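Local atomic coordinates of probable transcriptional regulator (PDB entry 3HIM), a protein that probably binds regulatory DNA as a transcriptional regulator of the TetR family, with an N-terminal helix-turn-helix domain and a helical C-terminal domain. Residues A19-A24 with A44-S49; I87-R92 with G151-F156; A99-H104 with I170-W175. All blocks are in the same frame, centred on the assembly; numbering follows the deposited sequence.

Contact 1 of 3, residues A19-A24 with A44-S49; sequences ARIRAA and ASLDMS
Arg20, reaching out from helix 16-32, makes the polar half of this contact at the turn that follows helix 39-45. Its NH2 donates to Leu46 O at 2.9 Å with an N-H...O angle of 152°, the donor sitting somewhat out of the carbonyl plane. The second terminal nitrogen, NH1, makes a weak 3.6 Å bond to Met48 SD, which lies at the guanidinium edge, in its plane. The arginine chain can span the gap because it is extended from CG to NE, with CG anti to the backbone N (chi1 178°).

The apolar contacts centre on Leu46, which runs past Arg20 in the reverse direction. Its CD2 lies 3.8 Å above the centre of the guanidinium plane and also presses on Ala24 CB, tightly, at 3.4 Å. The other methyl, CD1, meets Ile21 CG1 at 3.9 Å, and Met48 CE touches the same carbon more loosely. Ile21 carries this patch inward, toward Leu63 of helix 60-82 and Tyr57.

The C-terminal end of helix 39-45 closes in a Schellman motif with Asp47 at positive phi, within the predicted helix-turn-helix. Bonded to Leu46 O and covered on one face by Leu46 CD2, the arginine adds a polar tie beside an apolar patch, so the turn is held to the first helix of the probable DNA-binding domain by both kinds of force.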
loop_
_atom_site.group_PDB
_atom_site.type_symbol
_atom_site.label_atom_id
_atom_site.label_comp_id
_atom_site.label_asym_id
_atom_site.label_seq_id
_atom_site.Cartn_x
_atom_site.Cartn_y
_atom_site.Cartn_z
ATOM N N ALA B 19 22.840 -10.695 8.669
ATOM C CA ALA B 19 21.445 -11.090 8.504
ATOM C C ALA B 19 20.680 -10.902 9.805
ATOM O O ALA B 19 19.545 -10.438 9.800
ATOM C CB ALA B 19 21.334 -12.537 8.013
ATOM N N ARG B 20 21.324 -11.250 10.918
ATOM C CA ARG B 20 20.730 -11.113 12.252
ATOM C C ARG B 20 20.510 -9.629 12.605
ATOM O O ARG B 20 19.499 -9.266 13.221
ATOM C CB ARG B 20 21.645 -11.789 13.297
ATOM C CG ARG B 20 21.216 -11.698 14.751
ATOM C CD ARG B 20 22.076 -12.626 15.616
ATOM N NE ARG B 20 21.842 -12.474 17.056
ATOM C CZ ARG B 20 22.458 -11.583 17.841
ATOM N NH1 ARG B 20 23.354 -10.729 17.340
ATOM N NH2 ARG B 20 22.173 -11.530 19.143
ATOM N N ILE B 21 21.466 -8.787 12.250
ATOM C CA ILE B 21 21.329 -7.337 12.507
ATOM C C ILE B 21 20.161 -6.764 11.697
ATOM O O ILE B 21 19.362 -5.991 12.228
ATOM C CB ILE B 21 22.658 -6.578 12.246
ATOM C CG1 ILE B 21 23.704 -6.986 13.302
ATOM C CG2 ILE B 21 22.443 -5.014 12.225
ATOM C CD1 ILE B 21 25.153 -6.822 12.839
ATOM N N ARG B 22 20.050 -7.186 10.435
ATOM C CA ARG B 22 18.971 -6.731 9.555
ATOM C C ARG B 22 17.608 -7.154 10.084
ATOM O O ARG B 22 16.693 -6.323 10.144
ATOM C CB ARG B 22 19.155 -7.234 8.120
ATOM C CG ARG B 22 20.408 -6.748 7.452
ATOM C CD ARG B 22 20.314 -6.877 5.948
ATOM N NE ARG B 22 20.163 -8.249 5.475
ATOM C CZ ARG B 22 21.157 -9.141 5.396
ATOM N NH1 ARG B 22 22.388 -8.834 5.804
ATOM N NH2 ARG B 22 20.921 -10.352 4.918
ATOM N N ALA B 23 17.475 -8.428 10.479
ATOM C CA ALA B 23 16.214 -8.894 11.069
ATOM C C ALA B 23 15.857 -8.049 12.299
ATOM O O ALA B 23 14.720 -7.571 12.425
ATOM C CB ALA B 23 16.273 -10.380 11.421
ATOM N N ALA B 24 16.831 -7.830 13.188
ATOM C CA ALA B 24 16.554 -7.042 14.395
ATOM C C ALA B 24 16.216 -5.600 14.038
ATOM O O ALA B 24 15.330 -4.997 14.651
ATOM C CB ALA B 24 17.730 -7.084 15.375
ATOM N N ALA B 44 21.982 -3.171 20.856
ATOM C CA ALA B 44 21.605 -3.411 22.244
ATOM C C ALA B 44 20.503 -4.444 22.333
ATOM O O ALA B 44 20.535 -5.332 23.179
ATOM C CB ALA B 44 21.173 -2.109 22.919
ATOM N N SER B 45 19.522 -4.321 21.453
ATOM C CA SER B 45 18.419 -5.265 21.381
ATOM C C SER B 45 18.906 -6.684 21.033
ATOM O O SER B 45 18.204 -7.655 21.287
ATOM C CB SER B 45 17.404 -4.788 20.341
ATOM O OG SER B 45 17.903 -4.989 19.032
ATOM N N LEU B 46 20.092 -6.778 20.431
ATOM C CA LEU B 46 20.730 -8.059 20.126
ATOM C C LEU B 46 21.785 -8.426 21.184
ATOM O O LEU B 46 22.611 -9.311 20.968
ATOM C CB LEU B 46 21.359 -8.040 18.729
ATOM C CG LEU B 46 20.429 -7.996 17.509
ATOM C CD1 LEU B 46 21.256 -7.916 16.245
ATOM C CD2 LEU B 46 19.485 -9.195 17.458
ATOM N N ASP B 47 21.735 -7.733 22.322
ATOM C CA ASP B 47 22.660 -7.943 23.442
ATOM C C ASP B 47 24.120 -7.761 23.064
ATOM O O ASP B 47 24.984 -8.471 23.568
ATOM C CB ASP B 47 22.457 -9.330 24.077
ATOM C CG ASP B 47 21.066 -9.504 24.675
ATOM O OD1 ASP B 47 20.702 -8.708 25.574
ATOM O OD2 ASP B 47 20.343 -10.437 24.239
ATOM N N MET B 48 24.395 -6.818 22.179
ATOM C CA MET B 48 25.769 -6.540 21.782
ATOM C C MET B 48 26.206 -5.131 22.182
ATOM O O MET B 48 25.377 -4.288 22.564
ATOM C CB MET B 48 25.943 -6.730 20.276
ATOM C CG MET B 48 25.658 -8.144 19.801
ATOM S SD MET B 48 25.851 -8.300 18.026
ATOM C CE MET B 48 24.740 -7.019 17.429
ATOM N N SER B 49 27.516 -4.890 22.104
ATOM C CA SER B 49 28.053 -3.537 22.205
ATOM C C SER B 49 27.646 -2.758 20.947
ATOM O O SER B 49 27.584 -3.336 19.853
ATOM C CB SER B 49 29.575 -3.565 22.370
ATOM O OG SER B 49 30.193 -4.294 21.321
#

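Contact 2 of 3, residues I87-R92 with G151-F156; sequences IAAPDR and GDFHPF
Phe153 and Asp152 both carry CG anti to their own carbonyl carbon, with chi1 of -68° and -67°, and these torsions send the two side chains across to the first turn of helix 89-106. For Phe153 the result is a ring whose far end, CZ with CE1 and CE2, does the touching, although its CB does not point straight at the helix. CZ comes to 3.6 Å from Pro90 CA and 3.8 Å from Ala89 C, both approaching the ring obliquely. The two atoms beside CZ divide the residues between them: CE1 meets Pro90 CG at 3.8 Å, while CE2 comes to 4.1 Å from Ala89 CB.

Asp152 takes the pyrrolidine from another direction, crossing it at about a right angle. Its OD2 is 3.6 Å from Pro90 CD, and its CB lies 4.0 Å from Pro90 CG. No hydrogen bond links the two segments.

Ala88 is the N-cap of helix 89-106, and its carbonyl oxygen accepts from Arg92 N. On the other side, Gly151 leaves helix 123-149 through a Schellman motif, and the loop then runs on toward helix 158-175. Val199 and Cys201 add further cover to Phe153, and in the same loop His154 O accepts a bond from Arg197 of the second subunit.

The joint is therefore made by dispersion and shape, a buried phenyl end fitted against a proline and an alanine. The carboxylate of Asp152 beside the helix start may gain a little from the helix dipole, but it makes no hydrogen bond to segment 87-92.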
loop_
_atom_site.group_PDB
_atom_site.type_symbol
_atom_site.label_atom_id
_atom_site.label_comp_id
_atom_site.label_asym_id
_atom_site.label_seq_id
_atom_site.Cartn_x
_atom_site.Cartn_y
_atom_site.Cartn_z
ATOM N N ILE B 87 5.315 -21.670 -20.980
ATOM C CA ILE B 87 3.893 -21.995 -20.796
ATOM C C ILE B 87 3.006 -20.846 -21.266
ATOM O O ILE B 87 3.506 -19.750 -21.525
ATOM C CB ILE B 87 3.539 -22.422 -19.348
ATOM C CG1 ILE B 87 3.758 -21.271 -18.359
ATOM C CG2 ILE B 87 4.313 -23.715 -18.958
ATOM C CD1 ILE B 87 3.468 -21.645 -16.923
ATOM N N ALA B 88 1.709 -21.111 -21.403
ATOM C CA ALA B 88 0.765 -20.087 -21.827
ATOM C C ALA B 88 0.751 -18.883 -20.874
ATOM O O ALA B 88 0.885 -19.023 -19.657
ATOM C CB ALA B 88 -0.644 -20.674 -21.993
ATOM N N ALA B 89 0.601 -17.698 -21.458
ATOM C CA ALA B 89 0.564 -16.445 -20.722
ATOM C C ALA B 89 -0.380 -16.432 -19.504
ATOM O O ALA B 89 0.030 -15.962 -18.436
ATOM C CB ALA B 89 0.252 -15.294 -21.667
ATOM N N PRO B 90 -1.630 -16.960 -19.639
ATOM C CA PRO B 90 -2.499 -16.914 -18.451
ATOM C C PRO B 90 -1.935 -17.667 -17.249
ATOM O O PRO B 90 -2.084 -17.191 -16.117
ATOM C CB PRO B 90 -3.799 -17.543 -18.933
ATOM C CG PRO B 90 -3.775 -17.361 -20.426
ATOM C CD PRO B 90 -2.342 -17.542 -20.794
ATOM N N ASP B 91 -1.278 -18.808 -17.511
ATOM C CA ASP B 91 -0.635 -19.652 -16.487
ATOM C C ASP B 91 0.580 -18.950 -15.885
ATOM O O ASP B 91 0.869 -19.114 -14.705
ATOM C CB ASP B 91 -0.136 -20.976 -17.094
ATOM C CG ASP B 91 -1.252 -21.844 -17.633
ATOM O OD1 ASP B 91 -2.106 -22.302 -16.855
ATOM O OD2 ASP B 91 -1.269 -22.068 -18.854
ATOM N N ARG B 92 1.323 -18.237 -16.730
ATOM C CA ARG B 92 2.438 -17.381 -16.292
ATOM C C ARG B 92 1.947 -16.288 -15.327
ATOM O O ARG B 92 2.594 -16.000 -14.317
ATOM C CB ARG B 92 3.128 -16.740 -17.502
ATOM C CG ARG B 92 3.824 -17.756 -18.440
ATOM C CD ARG B 92 4.415 -17.130 -19.691
ATOM N NE ARG B 92 5.462 -16.161 -19.362
ATOM C CZ ARG B 92 6.126 -15.417 -20.250
ATOM N NH1 ARG B 92 5.860 -15.514 -21.544
ATOM N NH2 ARG B 92 7.034 -14.537 -19.836
ATOM N N GLY B 151 -3.327 -13.610 -28.263
ATOM C CA GLY B 151 -4.776 -13.445 -28.287
ATOM C C GLY B 151 -5.433 -13.981 -27.016
ATOM O O GLY B 151 -6.653 -14.093 -26.956
ATOM N N ASP B 152 -4.628 -14.334 -26.011
ATOM C CA ASP B 152 -5.142 -14.742 -24.703
ATOM C C ASP B 152 -5.666 -13.559 -23.886
ATOM O O ASP B 152 -6.609 -13.703 -23.108
ATOM C CB ASP B 152 -4.052 -15.427 -23.886
ATOM C CG ASP B 152 -3.623 -16.759 -24.468
ATOM O OD1 ASP B 152 -4.473 -17.483 -25.029
ATOM O OD2 ASP B 152 -2.427 -17.087 -24.334
ATOM N N PHE B 153 -5.032 -12.399 -24.037
ATOM C CA PHE B 153 -5.365 -11.239 -23.211
ATOM C C PHE B 153 -5.882 -10.134 -24.107
ATOM O O PHE B 153 -5.516 -10.065 -25.281
ATOM C CB PHE B 153 -4.131 -10.727 -22.419
ATOM C CG PHE B 153 -3.628 -11.682 -21.333
ATOM C CD1 PHE B 153 -4.428 -12.712 -20.839
ATOM C CD2 PHE B 153 -2.353 -11.519 -20.791
ATOM C CE1 PHE B 153 -3.966 -13.587 -19.838
ATOM C CE2 PHE B 153 -1.869 -12.392 -19.784
ATOM C CZ PHE B 153 -2.689 -13.426 -19.308
ATOM N N HIS B 154 -6.713 -9.260 -23.551
ATOM C CA HIS B 154 -7.217 -8.080 -24.266
ATOM C C HIS B 154 -7.211 -6.880 -23.327
ATOM O O HIS B 154 -8.268 -6.332 -23.011
ATOM C CB HIS B 154 -8.625 -8.339 -24.792
ATOM C CG HIS B 154 -8.756 -9.654 -25.485
ATOM N ND1 HIS B 154 -8.246 -9.880 -26.748
ATOM C CD2 HIS B 154 -9.282 -10.832 -25.074
ATOM C CE1 HIS B 154 -8.485 -11.134 -27.097
ATOM N NE2 HIS B 154 -9.113 -11.732 -26.100
ATOM N N PRO B 155 -6.013 -6.467 -22.892
ATOM C CA PRO B 155 -5.874 -5.400 -21.898
ATOM C C PRO B 155 -6.331 -4.084 -22.475
ATOM O O PRO B 155 -6.148 -3.843 -23.670
ATOM C CB PRO B 155 -4.354 -5.347 -21.621
ATOM C CG PRO B 155 -3.714 -6.025 -22.753
ATOM C CD PRO B 155 -4.713 -6.881 -23.460
ATOM N N PHE B 156 -6.953 -3.255 -21.645
ATOM C CA PHE B 156 -7.194 -1.875 -22.024
ATOM C C PHE B 156 -5.836 -1.202 -22.198
ATOM O O PHE B 156 -5.546 -0.574 -23.213
ATOM C CB PHE B 156 -8.004 -1.146 -20.949
ATOM C CG PHE B 156 -9.482 -1.386 -21.035
ATOM C CD1 PHE B 156 -10.235 -0.781 -22.032
ATOM C CD2 PHE B 156 -10.123 -2.210 -20.106
ATOM C CE1 PHE B 156 -11.613 -1.001 -22.109
ATOM C CE2 PHE B 156 -11.482 -2.438 -20.175
ATOM C CZ PHE B 156 -12.237 -1.837 -21.188
#

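Contact 3 of 3, residues A99-H104 with I170-W175; sequences AYVTWH and IDVSRW
The His104 imidazole is sandwiched. Over one face lies Ile170 CA, 3.8 Å from the ring centroid and 18° off the normal, a CH-pi contact. The opposite face is covered by CE3 of Trp103, its own neighbour in the helix. At the edge, and in plane, stand Tyr100 CE1 and Ser173 OG. The Tyr100 ring in turn has His104 CD2 over one face, set toward the rim.

The edge contact with Ser173 is a true bond: His104 ND1 donates to Ser173 OG at 2.9 Å, with an N-H...O angle of 156° and the oxygen nearly in the ring plane. The same hydroxyl then donates to His104 O at 2.8 Å, so one serine is tied to both the side chain and the backbone of one histidine. Ser173 OG lies anti to its carbonyl carbon, which turns it toward the neighbouring helix. The first bond fixes the rotation of the imidazole; the two together give the buried hydroxyl one acceptor and one donor.

Apolar groups flank the pair. Ile170 CG1 packs on Tyr100 OH at 3.3 Å, a phenol that hydrogen-bonds to Thr166 O, and Val172 CG1 rests 3.9 Å from His104 C. Beside them, Val101 CG1 and Val172 CG2 meet at 4.3 Å, next to Tyr191 of helix 184-198. Arg174 grips Asp171 side-on in a salt bridge, NE on OD1 and NH2 on OD2, and Asp171 OD2 also bonds Ser167 of the second subunit.

The axes of the two short segments approach to 8.3 Å and cross at -29°, roughly parallel. This is buried helix-helix packing in the all-helical C-terminal domain of a TetR-family regulator, where helix 158-175 packs on helix 89-106 and also meets the other subunit.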
loop_
_atom_site.group_PDB
_atom_site.type_symbol
_atom_site.label_atom_id
_atom_site.label_comp_id
_atom_site.label_asym_id
_atom_site.label_seq_id
_atom_site.Cartn_x
_atom_site.Cartn_y
_atom_site.Cartn_z
ATOM N N ALA B 99 3.042 -15.976 -6.565
ATOM C CA ALA B 99 4.345 -15.736 -5.912
ATOM C C ALA B 99 4.478 -14.310 -5.404
ATOM O O ALA B 99 4.981 -14.068 -4.315
ATOM C CB ALA B 99 5.489 -16.051 -6.866
ATOM N N TYR B 100 4.031 -13.356 -6.200
ATOM C CA TYR B 100 4.136 -11.959 -5.808
ATOM C C TYR B 100 3.314 -11.653 -4.558
ATOM O O TYR B 100 3.841 -11.087 -3.594
ATOM C CB TYR B 100 3.682 -11.074 -6.953
ATOM C CG TYR B 100 3.945 -9.599 -6.773
ATOM C CD1 TYR B 100 5.254 -9.092 -6.694
ATOM C CD2 TYR B 100 2.885 -8.698 -6.764
ATOM C CE1 TYR B 100 5.487 -7.680 -6.581
ATOM C CE2 TYR B 100 3.089 -7.336 -6.637
ATOM C CZ TYR B 100 4.384 -6.828 -6.552
ATOM O OH TYR B 100 4.530 -5.475 -6.446
ATOM N N VAL B 101 2.037 -12.029 -4.564
ATOM C CA VAL B 101 1.152 -11.775 -3.410
ATOM C C VAL B 101 1.635 -12.533 -2.146
ATOM O O VAL B 101 1.765 -11.942 -1.058
ATOM C CB VAL B 101 -0.303 -12.118 -3.764
ATOM C CG1 VAL B 101 -1.194 -12.145 -2.519
ATOM C CG2 VAL B 101 -0.849 -11.104 -4.808
ATOM N N THR B 102 1.922 -13.834 -2.304
ATOM C CA THR B 102 2.468 -14.659 -1.215
ATOM C C THR B 102 3.716 -14.020 -0.602
ATOM O O THR B 102 3.824 -13.937 0.607
ATOM C CB THR B 102 2.818 -16.090 -1.722
ATOM O OG1 THR B 102 1.648 -16.665 -2.295
ATOM C CG2 THR B 102 3.340 -16.991 -0.597
ATOM N N TRP B 103 4.651 -13.575 -1.445
ATOM C CA TRP B 103 5.865 -12.935 -0.946
ATOM C C TRP B 103 5.526 -11.739 -0.077
ATOM O O TRP B 103 6.093 -11.549 1.015
ATOM C CB TRP B 103 6.782 -12.513 -2.081
ATOM C CG TRP B 103 8.130 -12.083 -1.582
ATOM C CD1 TRP B 103 9.262 -12.847 -1.526
ATOM C CD2 TRP B 103 8.484 -10.794 -1.041
ATOM N NE1 TRP B 103 10.309 -12.113 -0.986
ATOM C CE2 TRP B 103 9.858 -10.849 -0.688
ATOM C CE3 TRP B 103 7.776 -9.600 -0.825
ATOM C CZ2 TRP B 103 10.540 -9.753 -0.133
ATOM C CZ3 TRP B 103 8.456 -8.502 -0.275
ATOM C CH2 TRP B 103 9.829 -8.593 0.074
ATOM N N HIS B 104 4.604 -10.926 -0.561
ATOM C CA HIS B 104 4.229 -9.724 0.140
ATOM C C HIS B 104 3.485 -9.945 1.474
ATOM O O HIS B 104 3.605 -9.127 2.391
ATOM C CB HIS B 104 3.461 -8.796 -0.794
ATOM C CG HIS B 104 4.348 -7.881 -1.579
ATOM N ND1 HIS B 104 4.966 -6.784 -1.015
ATOM C CD2 HIS B 104 4.738 -7.913 -2.876
ATOM C CE1 HIS B 104 5.692 -6.175 -1.932
ATOM N NE2 HIS B 104 5.560 -6.833 -3.074
ATOM N N ILE B 170 2.032 -5.046 -3.363
ATOM C CA ILE B 170 2.699 -4.173 -2.422
ATOM C C ILE B 170 1.786 -3.761 -1.269
ATOM O O ILE B 170 2.238 -3.693 -0.128
ATOM C CB ILE B 170 3.232 -2.917 -3.129
ATOM C CG1 ILE B 170 4.449 -3.282 -3.992
ATOM C CG2 ILE B 170 3.564 -1.817 -2.096
ATOM C CD1 ILE B 170 4.783 -2.236 -5.078
ATOM N N ASP B 171 0.505 -3.502 -1.554
ATOM C CA ASP B 171 -0.398 -3.048 -0.498
ATOM C C ASP B 171 -0.780 -4.163 0.476
ATOM O O ASP B 171 -1.121 -3.902 1.616
ATOM C CB ASP B 171 -1.645 -2.377 -1.062
ATOM C CG ASP B 171 -2.406 -1.590 -0.004
ATOM O OD1 ASP B 171 -1.876 -0.575 0.524
ATOM O OD2 ASP B 171 -3.544 -1.989 0.299
ATOM N N VAL B 172 -0.714 -5.407 0.015
ATOM C CA VAL B 172 -0.878 -6.560 0.898
ATOM C C VAL B 172 0.053 -6.419 2.106
ATOM O O VAL B 172 -0.306 -6.780 3.212
ATOM C CB VAL B 172 -0.606 -7.901 0.134
ATOM C CG1 VAL B 172 -0.287 -9.080 1.098
ATOM C CG2 VAL B 172 -1.768 -8.249 -0.838
ATOM N N SER B 173 1.253 -5.887 1.907
ATOM C CA SER B 173 2.201 -5.787 3.025
ATOM C C SER B 173 1.728 -4.797 4.093
ATOM O O SER B 173 2.160 -4.865 5.240
ATOM C CB SER B 173 3.618 -5.444 2.549
ATOM O OG SER B 173 4.126 -6.484 1.734
ATOM N N ARG B 174 0.836 -3.889 3.702
ATOM C CA ARG B 174 0.245 -2.922 4.624
ATOM C C ARG B 174 -0.859 -3.546 5.459
ATOM O O ARG B 174 -0.807 -3.461 6.672
ATOM C CB ARG B 174 -0.314 -1.705 3.870
ATOM C CG ARG B 174 -0.857 -0.577 4.782
ATOM C CD ARG B 174 -1.517 0.560 3.960
ATOM N NE ARG B 174 -2.580 0.015 3.111
ATOM C CZ ARG B 174 -3.790 -0.317 3.540
ATOM N NH1 ARG B 174 -4.144 -0.119 4.815
ATOM N NH2 ARG B 174 -4.660 -0.840 2.694
ATOM N N TRP B 175 -1.847 -4.177 4.816
ATOM C CA TRP B 175 -3.083 -4.575 5.529
ATOM C C TRP B 175 -3.094 -6.001 6.041
ATOM O O TRP B 175 -3.905 -6.339 6.894
ATOM C CB TRP B 175 -4.355 -4.336 4.685
ATOM C CG TRP B 175 -4.402 -5.125 3.383
ATOM C CD1 TRP B 175 -4.071 -4.664 2.128
ATOM C CD2 TRP B 175 -4.806 -6.489 3.208
ATOM N NE1 TRP B 175 -4.226 -5.664 1.190
ATOM C CE2 TRP B 175 -4.687 -6.789 1.820
ATOM C CE3 TRP B 175 -5.251 -7.489 4.078
ATOM C CZ2 TRP B 175 -5.000 -8.045 1.296
ATOM C CZ3 TRP B 175 -5.550 -8.748 3.553
ATOM C CH2 TRP B 175 -5.432 -9.009 2.172
#

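Contact 3 is the core of the set: most of its touching residues are buried and its centre lies about 7 Å from that of the chain. The centres of contacts 1 and 2 each lie about 23 Å from the chain's centre, on opposite sides of it, contact 1 at the surface and contact 2 partly buried. Contacts 2 and 3 share helix 89-106, one at its start and one near its end, and both touch the second subunit; contact 1 belongs to the probable DNA-binding domain. The chemistry follows position: an arginine reaching a backbone carbonyl at the surface, van der Waals contact without a hydrogen bond at the loop, and a doubly bonded serine-histidine pair in the interior.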